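Local coordinates for pancreatic lipase related protein 2 (Equus caballus, PDB 1W52) that probably hydrolyses galactolipids and triacylglycerols to release fatty acids, as a secreted lipase of the alpha/beta-hydrolase superfamily, at residues 74-79 / 106-111; 151-156 / 264-269; 203-208 / 225-230; 269-274 / 335-340. All blocks are in the same frame, centred on the assembly; numbering follows the deposited sequence.

The four contacts illustrate how a fold varies its chemistry with depth. Contacts 1 and 3 are buried pairings of parallel neighbours in the central sheet, in separate parts of it, and each combines backbone bonds with a histidine stacked on an aromatic ring. Contact 2, also buried, sets a strand end against helix 257-277 and holds two members of the probable triad. Contact 1 touches it through backbone bonds between strands 72-76 and 148-153, and contact 3 through Thr206. Contact 4 uses the next turns of the same helix, sharing Phe269 with contact 2, but is only partly buried and meets an irregular segment through tyrosines and a serine.

Contact 1: residues 74-79 / 106-111; sequences FVIHGF and VDWSSG. With DDQ (decylamine-N,N-dimethyl-N-oxide), chain C.
His77 and Trp108 meet just beyond the ends of two parallel neighbours, strands 72-76 and 102-107, and their rings form an offset stack with centroids 3.9 Å apart and planes 27° from parallel. Some of the ring atoms are modelled too close, so the exact overlap is doubtful. Both side chains carry CG between the backbone N and the carbonyl carbon (chi1 74° in His77, 58° in Trp108), which swings each ring across the gap toward the other. The indole edge is also used: Trp108 NE1 donates to His77 O at 3.0 Å, a bond that shares the uncertainty in the position of NE1. Back along the strands the pairing is apolar. Val106 CG2 packs against Ile76 CG1 at 3.8 Å, the two side chains lying alongside each other, and the same methyl reaches Phe74 CD2 at 4.0 Å. Val106 N donates to Val75 O at 3.0 Å, joining the two strands here. Helix 116-141 covers Val106 and Trp108 through Val126. With an alanine in place of Trp108, the imidazole of His77 would probably lose its stacking partner and His77 O its indole donor, opening a gap beside Gly78. Beyond the stack, Phe79 CD2 touches C7 of the bound detergent at 3.9 Å, at the His-Gly-Phe sequence where related lipases shape the oxyanion hole. The chemistry implies a change of character along this part of the alpha/beta-hydrolase core: apolar within the sheet, aromatic with a less certain indole-carbonyl bond where the chain turns toward the lipid pocket.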
# COMPACT_ATOMS: atom_id res chain seq x y z
N PHE A 74 -3.33 -15.32 5.43
CA PHE A 74 -3.84 -15.78 4.15
C PHE A 74 -3.48 -14.70 3.14
O PHE A 74 -3.61 -13.49 3.41
CB PHE A 74 -5.35 -15.89 4.24
CG PHE A 74 -5.85 -17.18 4.88
CD1 PHE A 74 -6.58 -17.15 6.10
CD2 PHE A 74 -5.68 -18.40 4.24
CE1 PHE A 74 -7.10 -18.30 6.62
CE2 PHE A 74 -6.20 -19.55 4.80
CZ PHE A 74 -6.91 -19.48 5.98
N VAL A 75 -3.05 -15.14 1.96
CA VAL A 75 -2.71 -14.23 0.88
C VAL A 75 -3.43 -14.64 -0.38
O VAL A 75 -3.10 -15.63 -0.98
CB VAL A 75 -1.24 -14.29 0.64
CG1 VAL A 75 -0.87 -13.49 -0.56
CG2 VAL A 75 -0.52 -13.75 1.87
N ILE A 76 -4.42 -13.89 -0.80
CA ILE A 76 -5.23 -14.24 -1.98
C ILE A 76 -4.93 -13.33 -3.21
O ILE A 76 -5.10 -12.09 -3.14
CB ILE A 76 -6.71 -14.09 -1.59
CG1 ILE A 76 -6.97 -14.71 -0.20
CG2 ILE A 76 -7.59 -14.71 -2.67
CD1 ILE A 76 -8.34 -14.38 0.38
N HIS A 77 -4.56 -13.94 -4.34
CA HIS A 77 -4.36 -13.20 -5.59
C HIS A 77 -5.69 -12.83 -6.26
O HIS A 77 -6.78 -13.19 -5.80
CB HIS A 77 -3.51 -14.01 -6.58
CG HIS A 77 -4.24 -15.15 -7.20
ND1 HIS A 77 -3.67 -16.39 -7.38
CD2 HIS A 77 -5.51 -15.27 -7.64
CE1 HIS A 77 -4.54 -17.21 -7.94
NE2 HIS A 77 -5.67 -16.55 -8.10
N GLY A 78 -5.61 -12.10 -7.37
CA GLY A 78 -6.83 -11.81 -8.09
C GLY A 78 -6.84 -12.30 -9.52
O GLY A 78 -6.11 -13.26 -9.85
N PHE A 79 -7.67 -11.61 -10.35
CA PHE A 79 -7.85 -11.84 -11.81
C PHE A 79 -6.53 -12.15 -12.50
O PHE A 79 -5.57 -11.37 -12.42
CB PHE A 79 -8.47 -10.59 -12.43
CG PHE A 79 -8.89 -10.72 -13.87
CD1 PHE A 79 -9.93 -11.54 -14.26
CD2 PHE A 79 -8.27 -9.97 -14.85
CE1 PHE A 79 -10.28 -11.65 -15.59
CE2 PHE A 79 -8.66 -10.10 -16.18
CZ PHE A 79 -9.66 -10.94 -16.52
N VAL A 106 -3.55 -18.58 -1.11
CA VAL A 106 -4.77 -19.14 -1.68
C VAL A 106 -4.68 -19.10 -3.21
O VAL A 106 -4.93 -18.06 -3.82
CB VAL A 106 -5.99 -18.35 -1.22
CG1 VAL A 106 -7.27 -18.91 -1.88
CG2 VAL A 106 -6.11 -18.37 0.31
N ASP A 107 -4.32 -20.22 -3.83
CA ASP A 107 -4.19 -20.26 -5.28
C ASP A 107 -5.49 -20.66 -5.93
O ASP A 107 -5.93 -21.78 -5.76
CB ASP A 107 -3.12 -21.26 -5.69
CG ASP A 107 -3.09 -21.48 -7.21
OD1 ASP A 107 -4.00 -22.11 -7.72
OD2 ASP A 107 -2.20 -21.08 -7.98
N TRP A 108 -6.10 -19.77 -6.71
CA TRP A 108 -7.29 -20.13 -7.48
C TRP A 108 -7.13 -19.77 -8.93
O TRP A 108 -8.08 -19.39 -9.60
CB TRP A 108 -8.53 -19.47 -6.92
CG TRP A 108 -8.47 -18.01 -6.88
CD1 TRP A 108 -7.64 -17.26 -6.13
CD2 TRP A 108 -9.33 -17.10 -7.57
NE1 TRP A 108 -7.91 -15.92 -6.31
CE2 TRP A 108 -8.95 -15.79 -7.19
CE3 TRP A 108 -10.37 -17.25 -8.48
CZ2 TRP A 108 -9.57 -14.66 -7.67
CZ3 TRP A 108 -11.00 -16.10 -8.96
CH2 TRP A 108 -10.60 -14.83 -8.55
N SER A 109 -5.90 -19.94 -9.41
CA SER A 109 -5.46 -19.48 -10.71
C SER A 109 -6.42 -19.82 -11.84
O SER A 109 -6.89 -18.93 -12.58
CB SER A 109 -4.10 -20.09 -11.04
OG SER A 109 -4.03 -21.44 -10.63
N SER A 110 -6.68 -21.11 -11.95
CA SER A 110 -7.59 -21.67 -12.94
C SER A 110 -8.98 -21.00 -12.95
O SER A 110 -9.60 -20.84 -13.99
CB SER A 110 -7.68 -23.21 -12.74
OG SER A 110 -8.68 -23.55 -11.79
N GLY A 111 -9.48 -20.59 -11.79
CA GLY A 111 -10.77 -19.92 -11.71
C GLY A 111 -10.69 -18.46 -12.04
O GLY A 111 -11.68 -17.87 -12.44
N1 DDQ C . 0.59 -11.03 -12.96
O1 DDQ C . 0.76 -11.28 -11.74
CM1 DDQ C . 1.93 -10.71 -13.57
CM2 DDQ C . -0.01 -12.19 -13.67
C1 DDQ C . -0.31 -9.83 -12.91
C2 DDQ C . -1.82 -10.09 -12.92
C3 DDQ C . -2.43 -9.38 -14.12
C4 DDQ C . -3.07 -8.04 -13.79
C5 DDQ C . -4.52 -8.01 -14.21
C6 DDQ C . -5.05 -6.66 -13.82
C7 DDQ C . -6.53 -6.55 -14.06
C8 DDQ C . -7.29 -6.26 -12.78
C9 DDQ C . -8.80 -6.41 -13.04
C10 DDQ C . -9.66 -5.45 -12.25

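Contact 2: residues 151-156 / 264-269; sequences IGHSLG and NHLKSF. With DDQ (decylamine-N,N-dimethyl-N-oxide), chain C.
Ser154 OG and His265 NE2 lie 2.9 Å apart in a hydrogen bond that either could donate, with the hydroxyl at the edge of the imidazole, in its plane. These are the predicted nucleophile and charge-relay histidine, and Asp178 completes the probable triad, hydrogen-bonded to His265 ND1. Ser154 stands at the nucleophile elbow, the sharp Gly-His-Ser-Leu-Gly turn between strand and helix, with a positive phi of 57°.

The tight part surrounds His153. With its CG anti to the backbone N (chi1 174°), the ring enters the gap and NE2 donates to His265 O at 2.9 Å, from above the carbonyl plane. Ser268 OG gives that oxygen a second donor, also at 2.9 Å. The edge of Phe269 meets one face of His153, CD2 to CD2 3.9 Å, with the planes nearly perpendicular, while the edge of His153 is turned to the face of His265. The NE2 bond and the rings around it probably hold the central imidazole's rotation, with Ser154 CB on the face opposite Phe269.

Toward the lipid side the contact thins. Leu266, partly exposed, offers just CD2 to His153 CE1 at 3.8 Å, and the detergent chain passes with C8 3.5 Å from His265 NE2.

Strand 148-153 runs between strands 72-76 and 173-177; its end, 151-153, is nearly antiparallel to helix residues 264-269. Ser268 and Phe269 there rest on Leu177; Leu155 packs on helix 116-141.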
# COMPACT_ATOMS: atom_id res chain seq x y z
N ILE A 151 -5.06 -11.30 3.48
CA ILE A 151 -4.51 -10.22 2.67
C ILE A 151 -4.88 -10.49 1.23
O ILE A 151 -4.41 -11.47 0.69
CB ILE A 151 -2.98 -10.21 2.77
CG1 ILE A 151 -2.47 -10.28 4.20
CG2 ILE A 151 -2.45 -8.95 2.17
CD1 ILE A 151 -0.90 -10.37 4.28
N GLY A 152 -5.67 -9.65 0.59
CA GLY A 152 -6.06 -9.93 -0.79
C GLY A 152 -5.71 -8.80 -1.75
O GLY A 152 -5.90 -7.63 -1.43
N HIS A 153 -5.21 -9.13 -2.94
CA HIS A 153 -4.97 -8.13 -4.00
C HIS A 153 -6.07 -8.10 -5.10
O HIS A 153 -6.45 -9.14 -5.62
CB HIS A 153 -3.61 -8.36 -4.70
CG HIS A 153 -3.40 -7.45 -5.87
ND1 HIS A 153 -3.58 -7.86 -7.18
CD2 HIS A 153 -3.10 -6.12 -5.94
CE1 HIS A 153 -3.38 -6.84 -7.99
NE2 HIS A 153 -3.11 -5.77 -7.27
N SER A 154 -6.53 -6.90 -5.47
CA SER A 154 -7.48 -6.70 -6.58
C SER A 154 -8.70 -7.53 -6.30
O SER A 154 -9.39 -7.31 -5.33
CB SER A 154 -6.87 -7.05 -7.98
OG SER A 154 -7.79 -6.95 -9.10
N LEU A 155 -8.99 -8.48 -7.14
CA LEU A 155 -10.17 -9.27 -6.92
C LEU A 155 -10.02 -10.00 -5.62
O LEU A 155 -10.92 -10.01 -4.85
CB LEU A 155 -10.31 -10.25 -8.06
CG LEU A 155 -11.56 -10.21 -8.94
CD1 LEU A 155 -11.95 -8.85 -9.40
CD2 LEU A 155 -11.20 -11.11 -10.11
N GLY A 156 -8.84 -10.57 -5.36
CA GLY A 156 -8.47 -11.08 -4.04
C GLY A 156 -8.88 -10.24 -2.82
O GLY A 156 -9.31 -10.77 -1.80
N ASN A 264 0.68 0.25 -11.79
CA ASN A 264 0.12 0.89 -10.64
C ASN A 264 -0.72 -0.05 -9.81
O ASN A 264 -0.62 -0.07 -8.58
CB ASN A 264 -0.82 2.00 -11.06
CG ASN A 264 -0.15 3.09 -11.86
OD1 ASN A 264 0.63 3.87 -11.37
ND2 ASN A 264 -0.51 3.16 -13.11
N HIS A 265 -1.61 -0.81 -10.45
CA HIS A 265 -2.46 -1.81 -9.72
C HIS A 265 -1.62 -2.75 -8.84
O HIS A 265 -2.01 -3.16 -7.75
CB HIS A 265 -3.23 -2.63 -10.77
CG HIS A 265 -4.39 -3.41 -10.26
ND1 HIS A 265 -5.35 -2.87 -9.43
CD2 HIS A 265 -4.80 -4.66 -10.56
CE1 HIS A 265 -6.27 -3.79 -9.20
NE2 HIS A 265 -5.97 -4.88 -9.88
N LEU A 266 -0.44 -3.06 -9.35
CA LEU A 266 0.46 -3.98 -8.71
C LEU A 266 1.30 -3.30 -7.66
O LEU A 266 1.83 -3.97 -6.81
CB LEU A 266 1.35 -4.64 -9.76
CG LEU A 266 0.63 -5.47 -10.83
CD1 LEU A 266 1.62 -6.26 -11.58
CD2 LEU A 266 -0.42 -6.43 -10.38
N LYS A 267 1.45 -1.99 -7.67
CA LYS A 267 2.33 -1.43 -6.67
C LYS A 267 1.75 -1.67 -5.24
O LYS A 267 2.45 -1.70 -4.27
CB LYS A 267 2.57 0.06 -6.95
CG LYS A 267 3.61 0.41 -8.10
CD LYS A 267 5.10 0.17 -7.71
CE LYS A 267 6.10 1.02 -8.57
NZ LYS A 267 6.67 0.28 -9.70
N SER A 268 0.45 -1.86 -5.15
CA SER A 268 -0.18 -2.16 -3.91
C SER A 268 0.46 -3.35 -3.21
O SER A 268 0.76 -3.28 -2.02
CB SER A 268 -1.66 -2.43 -4.17
OG SER A 268 -1.85 -3.61 -4.94
N PHE A 269 0.65 -4.45 -3.91
CA PHE A 269 1.32 -5.61 -3.27
C PHE A 269 2.85 -5.53 -3.21
O PHE A 269 3.51 -6.35 -2.59
CB PHE A 269 0.88 -6.98 -3.85
CG PHE A 269 1.44 -7.31 -5.18
CD1 PHE A 269 2.77 -7.61 -5.33
CD2 PHE A 269 0.61 -7.38 -6.30
CE1 PHE A 269 3.28 -7.97 -6.59
CE2 PHE A 269 1.11 -7.74 -7.53
CZ PHE A 269 2.45 -8.04 -7.67
N1 DDQ C . 0.59 -11.03 -12.96
O1 DDQ C . 0.76 -11.28 -11.74
CM1 DDQ C . 1.93 -10.71 -13.57
CM2 DDQ C . -0.01 -12.19 -13.67
C1 DDQ C . -0.31 -9.83 -12.91
C2 DDQ C . -1.82 -10.09 -12.92
C3 DDQ C . -2.43 -9.38 -14.12
C4 DDQ C . -3.07 -8.04 -13.79
C5 DDQ C . -4.52 -8.01 -14.21
C6 DDQ C . -5.05 -6.66 -13.82
C7 DDQ C . -6.53 -6.55 -14.06
C8 DDQ C . -7.29 -6.26 -12.78
C9 DDQ C . -8.80 -6.41 -13.04
C10 DDQ C . -9.66 -5.45 -12.25

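Contact 3: residues 203-208 / 225-230; sequences VIHTDA and HMDFFP
The imidazole of His205 is sandwiched: Phe229 CZ lies over one face, Val203 CG1 over the opposite one, and Asp227 OD1 and Phe228 O meet its edge. Its stack with Phe229 is offset and nearly parallel, centroids 4.2 Å apart and planes at 7°. The setting is a pair of parallel neighbours, strands 201-204 and 226-230, in the central sheet of the alpha/beta-hydrolase fold; here the connection between them contains no helix.

His205 NE2 donates to Asp227 OD1 at 2.7 Å, in the ring plane and on the anti lone pair, while the carboxylate is turned 36° from the ring. Asp227 also accepts from the backbone of Val223 and Gly224, so three donors grip the carboxylate, which would probably favour its charged form. CG of His205 lies beside the backbone N (chi1 -62°), which brings the ring alongside Phe229 with NE2 directed at Asp227. The ladder itself has Val203 N on Met226 O, Phe228 N on Val203 O and His205 N on Phe228 O. Past its end, Thr206 turns to the triad region, its hydroxyl bonded to Asn264 O. On the face of Ile204 and Phe228, Pro230 CG lies 4.0 Å from Ile204 CG2 and 3.9 Å from Thr206 CG2.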
# COMPACT_ATOMS: atom_id res chain seq x y z
N VAL A 203 -6.72 -0.71 3.90
CA VAL A 203 -6.63 -0.73 2.46
C VAL A 203 -5.48 0.12 1.93
O VAL A 203 -5.27 1.23 2.38
CB VAL A 203 -7.94 -0.25 1.86
CG1 VAL A 203 -8.03 -0.63 0.38
CG2 VAL A 203 -9.09 -0.84 2.63
N ILE A 204 -4.74 -0.43 0.96
CA ILE A 204 -3.81 0.35 0.15
C ILE A 204 -4.36 0.58 -1.26
O ILE A 204 -4.70 -0.36 -1.97
CB ILE A 204 -2.45 -0.35 0.11
CG1 ILE A 204 -1.97 -0.52 1.52
CG2 ILE A 204 -1.42 0.51 -0.63
CD1 ILE A 204 -0.71 -1.37 1.60
N HIS A 205 -4.44 1.86 -1.65
CA HIS A 205 -5.01 2.30 -2.94
C HIS A 205 -3.88 2.82 -3.84
O HIS A 205 -3.35 3.91 -3.59
CB HIS A 205 -5.93 3.49 -2.74
CG HIS A 205 -7.14 3.24 -1.89
ND1 HIS A 205 -8.40 3.02 -2.42
CD2 HIS A 205 -7.31 3.30 -0.54
CE1 HIS A 205 -9.27 2.91 -1.43
NE2 HIS A 205 -8.64 3.06 -0.28
N THR A 206 -3.53 2.06 -4.88
CA THR A 206 -2.49 2.46 -5.83
C THR A 206 -2.96 2.78 -7.24
O THR A 206 -2.18 3.32 -7.98
CB THR A 206 -1.37 1.39 -5.94
OG1 THR A 206 -1.94 0.12 -6.29
CG2 THR A 206 -0.68 1.17 -4.57
N ASP A 207 -4.20 2.45 -7.64
CA ASP A 207 -4.62 2.62 -9.04
C ASP A 207 -6.05 3.10 -9.12
O ASP A 207 -6.84 2.66 -9.92
CB ASP A 207 -4.45 1.28 -9.78
CG ASP A 207 -4.61 1.38 -11.32
OD1 ASP A 207 -4.33 2.48 -11.84
OD2 ASP A 207 -4.98 0.41 -12.04
N ALA A 208 -6.35 4.08 -8.27
CA ALA A 208 -7.70 4.62 -8.01
C ALA A 208 -8.23 5.72 -9.00
O ALA A 208 -9.24 6.42 -8.77
CB ALA A 208 -7.67 5.17 -6.61
N HIS A 225 -11.16 0.49 7.83
CA HIS A 225 -11.03 1.40 8.96
C HIS A 225 -9.94 2.40 8.59
O HIS A 225 -9.97 3.56 8.98
CB HIS A 225 -10.73 0.66 10.26
CG HIS A 225 -11.78 -0.35 10.57
ND1 HIS A 225 -11.64 -1.68 10.23
CD2 HIS A 225 -13.02 -0.22 11.10
CE1 HIS A 225 -12.73 -2.34 10.57
NE2 HIS A 225 -13.59 -1.47 11.07
N MET A 226 -9.00 1.93 7.78
CA MET A 226 -7.96 2.80 7.27
C MET A 226 -7.77 2.62 5.76
O MET A 226 -7.66 1.53 5.24
CB MET A 226 -6.70 2.45 8.01
CG MET A 226 -6.89 2.31 9.50
SD MET A 226 -5.31 2.73 10.28
CE MET A 226 -4.61 1.29 10.71
N ASP A 227 -7.75 3.72 5.04
CA ASP A 227 -7.55 3.72 3.62
C ASP A 227 -6.32 4.56 3.43
O ASP A 227 -6.35 5.73 3.72
CB ASP A 227 -8.76 4.36 2.93
CG ASP A 227 -9.99 3.46 2.97
OD1 ASP A 227 -10.17 2.68 1.97
OD2 ASP A 227 -10.78 3.45 3.98
N PHE A 228 -5.23 3.93 2.98
CA PHE A 228 -3.98 4.63 2.67
C PHE A 228 -3.93 4.99 1.18
O PHE A 228 -4.36 4.18 0.34
CB PHE A 228 -2.79 3.76 2.98
CG PHE A 228 -2.69 3.35 4.41
CD1 PHE A 228 -3.53 2.37 4.93
CD2 PHE A 228 -1.74 3.90 5.23
CE1 PHE A 228 -3.42 1.97 6.23
CE2 PHE A 228 -1.62 3.51 6.55
CZ PHE A 228 -2.46 2.53 7.04
N PHE A 229 -3.35 6.17 0.86
CA PHE A 229 -3.19 6.64 -0.52
C PHE A 229 -1.76 7.01 -0.95
O PHE A 229 -1.45 8.19 -1.13
CB PHE A 229 -4.12 7.83 -0.73
CG PHE A 229 -5.54 7.47 -0.64
CD1 PHE A 229 -6.15 7.39 0.60
CD2 PHE A 229 -6.25 7.15 -1.78
CE1 PHE A 229 -7.54 7.03 0.68
CE2 PHE A 229 -7.60 6.74 -1.72
CZ PHE A 229 -8.25 6.69 -0.50
N PRO A 230 -0.87 6.04 -1.11
CA PRO A 230 0.52 6.33 -1.46
C PRO A 230 0.62 7.14 -2.74
O PRO A 230 0.03 6.84 -3.80
CB PRO A 230 1.12 4.94 -1.73
CG PRO A 230 -0.05 4.03 -1.95
CD PRO A 230 -1.08 4.60 -0.99

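Contact 4: residues 269-274 / 335-340; sequences FEYYSS and GDYTSW
Between Ser274 and Asp336 the backbones approach to 5.6 Å (CA to CA), where the irregular segment 335-340 flanks helix 257-277 and Tyr337 takes a left-handed conformation. The polar tie is here: Ser274 OG donates to Asp336 O at 2.7 Å, in the carbonyl plane and on a lone pair. The hydroxyl of Ser274 is anti to its own backbone N (chi1 164°), which points it at segment 335-340.

One turn earlier, Tyr271 turns its edge to the face of Tyr337 in a T-shaped pair with centroids 5.5 Å apart and planes at 73°. CE1 makes the approach, 4.0 Å from Tyr337 CG, and Gly335 N lies over the opposite face. At the far end of the same ring Glu270, bent at chi2, brings OE2 to 3.0 Å from Tyr337 OH. A serine in place of Tyr337 would probably leave the edge of Tyr271 without the face it meets and Glu270 without its nearby phenol, opening a gap beside the helix.

The segment follows strand 325-329 of the lipase sheet and runs into strand 340-344, where Trp340 pairs with Val391 in the C-terminal part of the chain. Inward, Tyr271 also packs on Thr206 and Pro230. The chemistry implies a half-buried junction, in which one serine-to-carbonyl hydrogen bond and an aromatic pair join helix 257-277, which carries the predicted charge-relay histidine, to the link between the two domains.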
# COMPACT_ATOMS: atom_id res chain seq x y z
N PHE A 269 0.65 -4.45 -3.91
CA PHE A 269 1.32 -5.61 -3.27
C PHE A 269 2.85 -5.53 -3.21
O PHE A 269 3.51 -6.35 -2.59
CB PHE A 269 0.88 -6.98 -3.85
CG PHE A 269 1.44 -7.31 -5.18
CD1 PHE A 269 2.77 -7.61 -5.33
CD2 PHE A 269 0.61 -7.38 -6.30
CE1 PHE A 269 3.28 -7.97 -6.59
CE2 PHE A 269 1.11 -7.74 -7.53
CZ PHE A 269 2.45 -8.04 -7.67
N GLU A 270 3.38 -4.55 -3.89
CA GLU A 270 4.77 -4.32 -3.88
C GLU A 270 5.03 -3.60 -2.61
O GLU A 270 5.80 -4.05 -1.79
CB GLU A 270 5.10 -3.44 -5.05
CG GLU A 270 4.86 -4.09 -6.39
CD GLU A 270 6.07 -4.82 -6.73
OE1 GLU A 270 6.37 -5.76 -5.99
OE2 GLU A 270 6.76 -4.38 -7.63
N TYR A 271 4.36 -2.47 -2.42
CA TYR A 271 4.61 -1.70 -1.26
C TYR A 271 4.37 -2.58 -0.03
O TYR A 271 5.18 -2.62 0.91
CB TYR A 271 3.69 -0.50 -1.20
CG TYR A 271 3.79 0.48 -2.34
CD1 TYR A 271 4.94 0.64 -3.08
CD2 TYR A 271 2.71 1.29 -2.66
CE1 TYR A 271 4.99 1.55 -4.13
CE2 TYR A 271 2.77 2.21 -3.71
CZ TYR A 271 3.90 2.33 -4.44
OH TYR A 271 3.95 3.25 -5.48
N TYR A 272 3.28 -3.33 -0.04
CA TYR A 272 2.98 -4.11 1.13
C TYR A 272 4.11 -5.08 1.38
O TYR A 272 4.70 -5.10 2.44
CB TYR A 272 1.68 -4.87 0.98
CG TYR A 272 1.27 -5.61 2.25
CD1 TYR A 272 1.80 -6.85 2.55
CD2 TYR A 272 0.35 -5.07 3.11
CE1 TYR A 272 1.42 -7.54 3.66
CE2 TYR A 272 -0.04 -5.75 4.24
CZ TYR A 272 0.50 -6.98 4.52
OH TYR A 272 0.14 -7.67 5.64
N SER A 273 4.40 -5.93 0.43
CA SER A 273 5.44 -6.90 0.67
C SER A 273 6.75 -6.26 1.23
O SER A 273 7.44 -6.84 2.05
CB SER A 273 5.71 -7.68 -0.61
OG SER A 273 6.96 -8.30 -0.54
N SER A 274 7.09 -5.06 0.80
CA SER A 274 8.31 -4.42 1.31
C SER A 274 8.14 -3.93 2.73
O SER A 274 9.07 -3.98 3.50
CB SER A 274 8.71 -3.22 0.47
OG SER A 274 9.65 -2.41 1.17
N GLY A 335 13.00 -0.68 -5.98
CA GLY A 335 13.71 -1.52 -5.05
C GLY A 335 12.85 -2.03 -3.92
O GLY A 335 12.14 -3.01 -4.08
N ASP A 336 12.97 -1.37 -2.76
CA ASP A 336 12.11 -1.58 -1.59
C ASP A 336 11.10 -0.36 -1.41
O ASP A 336 10.19 -0.39 -0.56
CB ASP A 336 13.00 -1.80 -0.35
CG ASP A 336 13.58 -0.48 0.21
OD1 ASP A 336 13.98 0.40 -0.57
OD2 ASP A 336 13.69 -0.21 1.41
N TYR A 337 11.25 0.69 -2.22
CA TYR A 337 10.30 1.80 -2.28
C TYR A 337 10.11 2.55 -0.97
O TYR A 337 9.08 3.21 -0.76
CB TYR A 337 8.91 1.35 -2.77
CG TYR A 337 8.85 0.44 -3.99
CD1 TYR A 337 8.81 -0.93 -3.84
CD2 TYR A 337 8.80 0.95 -5.30
CE1 TYR A 337 8.79 -1.75 -4.90
CE2 TYR A 337 8.75 0.13 -6.38
CZ TYR A 337 8.75 -1.24 -6.17
OH TYR A 337 8.67 -2.14 -7.21
N THR A 338 11.11 2.51 -0.10
CA THR A 338 10.98 3.22 1.17
C THR A 338 11.40 4.66 1.04
O THR A 338 12.41 4.94 0.45
CB THR A 338 11.81 2.56 2.25
OG1 THR A 338 13.11 2.23 1.75
CG2 THR A 338 11.22 1.22 2.61
N SER A 339 10.61 5.57 1.56
CA SER A 339 10.97 6.96 1.56
C SER A 339 10.65 7.51 2.93
O SER A 339 9.70 7.10 3.59
CB SER A 339 10.20 7.74 0.51
OG SER A 339 9.82 9.05 1.00
N TRP A 340 11.45 8.46 3.36
CA TRP A 340 11.17 9.11 4.60
C TRP A 340 10.94 10.56 4.33
O TRP A 340 11.48 11.12 3.41
CB TRP A 340 12.35 8.91 5.49
CG TRP A 340 12.31 7.59 6.12
CD1 TRP A 340 11.77 7.31 7.30
CD2 TRP A 340 12.83 6.35 5.61
NE1 TRP A 340 11.91 5.97 7.59
CE2 TRP A 340 12.57 5.36 6.57
CE3 TRP A 340 13.47 5.97 4.44
CZ2 TRP A 340 12.95 4.01 6.42
CZ3 TRP A 340 13.88 4.58 4.28
CH2 TRP A 340 13.61 3.64 5.27